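PDB 3O6U: uncharacterized protein CPE2226 from Clostridium perfringens, which is of unknown function but probably binds the flavin cofactor FMN. Local coordinates for residues 6-10 and 20-24. Sequence-based numbering, arbitrary orientation.
Sequences DYTVE and KAKLS
Val-9 and Leu-23 face each other as the hydrogen-bonded pair of two antiparallel strand segments, 6-10 and 20-24, whose directions differ by 166°. Their backbones exchange two bonds of equal length: Val-9 N reaches Leu-23 O at 2.9 Å, and Leu-23 N reaches Val-9 O at 2.9 Å, both close to straight. Weaker CA-H...O contacts flank this pair, Glu-10 CA to Ala-21 O at 3.2 Å on one side and Thr-8 CA to Leu-23 O on the other.

The polar and charged side chains lie on one face, where Thr-8 pairs with Ser-24 and Glu-10 with Lys-22, both non-hydrogen-bonded pairs. The two hydroxyls join in a short hydrogen bond, Thr-8 OG1 to Ser-24 OG at 2.6 Å. Each oxygen sits beside its own backbone N (chi1 -72° for Thr-8, -85° for Ser-24), which brings them together across the gap between the strands. The methyl CG2 of Thr-8 meets the aliphatic end of Lys-22, 3.7 Å from its CE. Glu-10 extends from its strand with its carboxylate between two lysines: OE2 makes a long salt bridge to Lys-20 NZ at 3.9 Å, whereas OE1 lies against the CG of Lys-22, whose ammonium stays just beyond contact. Both positive charges would probably help keep Glu-10 ionised. Phe-40 of strand 32-41 touches all three side chains.

On the other face the contact is apolar. Val-9 CG1 packs on Leu-23 CB at 3.9 Å, and helix 92-111 covers the pair, with Leu-101 on Val-9 and Val-105 on Leu-23.

This is the arrangement of an amphipathic beta hairpin: strands 5-11 and 19-27 are the two central strands of the four-stranded mixed sheet, one face against a helix and the other lined here by hydroxyls and charges.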
# COMPACT_ATOMS: atom_id res chain seq x y z
N ASP A 6 13.04 -7.89 3.81
CA ASP A 6 11.65 -7.48 3.97
C ASP A 6 11.63 -6.02 4.41
O ASP A 6 12.39 -5.62 5.28
CB ASP A 6 10.92 -8.33 5.02
CG ASP A 6 10.73 -9.78 4.57
OD1 ASP A 6 11.32 -10.69 5.18
OD2 ASP A 6 10.00 -10.01 3.59
N TYR A 7 10.78 -5.21 3.77
CA TYR A 7 10.66 -3.81 4.15
C TYR A 7 9.18 -3.47 4.32
O TYR A 7 8.32 -3.91 3.56
CB TYR A 7 11.34 -2.89 3.12
CG TYR A 7 12.73 -3.33 2.77
CD1 TYR A 7 13.85 -2.80 3.39
CD2 TYR A 7 12.92 -4.32 1.82
CE1 TYR A 7 15.12 -3.25 3.07
CE2 TYR A 7 14.17 -4.78 1.50
CZ TYR A 7 15.27 -4.24 2.12
OH TYR A 7 16.52 -4.73 1.78
N THR A 8 8.92 -2.70 5.36
CA THR A 8 7.58 -2.29 5.71
C THR A 8 7.53 -0.80 5.96
O THR A 8 8.39 -0.23 6.65
CB THR A 8 7.13 -3.01 7.01
OG1 THR A 8 6.88 -4.39 6.73
CG2 THR A 8 5.85 -2.36 7.59
N VAL A 9 6.54 -0.16 5.38
CA VAL A 9 6.33 1.24 5.62
C VAL A 9 4.86 1.41 6.01
O VAL A 9 4.00 0.64 5.59
CB VAL A 9 6.71 2.08 4.39
CG1 VAL A 9 5.65 1.98 3.33
CG2 VAL A 9 6.94 3.47 4.79
N GLU A 10 4.58 2.43 6.82
CA GLU A 10 3.24 2.70 7.31
C GLU A 10 3.00 4.19 7.48
O GLU A 10 3.93 4.92 7.79
CB GLU A 10 3.09 2.03 8.67
CG GLU A 10 1.83 2.40 9.39
CD GLU A 10 1.64 1.57 10.64
OE1 GLU A 10 1.81 0.33 10.53
OE2 GLU A 10 1.32 2.14 11.70
N LYS A 20 -5.27 3.77 8.69
CA LYS A 20 -3.87 3.92 8.36
C LYS A 20 -3.61 2.99 7.18
O LYS A 20 -4.45 2.16 6.82
CB LYS A 20 -2.97 3.48 9.51
CG LYS A 20 -2.88 4.47 10.63
CD LYS A 20 -2.04 3.90 11.74
CE LYS A 20 -1.84 4.91 12.85
NZ LYS A 20 -0.98 4.36 13.93
N ALA A 21 -2.44 3.15 6.56
CA ALA A 21 -2.08 2.24 5.48
C ALA A 21 -0.64 1.71 5.63
O ALA A 21 0.30 2.42 6.01
CB ALA A 21 -2.32 2.86 4.11
N LYS A 22 -0.52 0.44 5.29
CA LYS A 22 0.70 -0.32 5.43
C LYS A 22 1.11 -0.97 4.12
O LYS A 22 0.27 -1.54 3.42
CB LYS A 22 0.43 -1.42 6.46
CG LYS A 22 1.61 -1.82 7.29
CD LYS A 22 1.29 -3.05 8.10
CE LYS A 22 2.57 -3.69 8.60
NZ LYS A 22 2.41 -4.27 9.96
N LEU A 23 2.39 -0.85 3.77
CA LEU A 23 2.89 -1.53 2.59
C LEU A 23 4.11 -2.38 2.98
O LEU A 23 5.07 -1.87 3.55
CB LEU A 23 3.31 -0.55 1.50
CG LEU A 23 4.04 -1.14 0.28
CD1 LEU A 23 3.20 -2.24 -0.38
CD2 LEU A 23 4.36 -0.02 -0.71
N SER A 24 4.03 -3.68 2.69
CA SER A 24 5.18 -4.54 2.91
C SER A 24 5.64 -5.11 1.59
O SER A 24 4.83 -5.38 0.69
CB SER A 24 4.87 -5.73 3.83
OG SER A 24 5.00 -5.34 5.18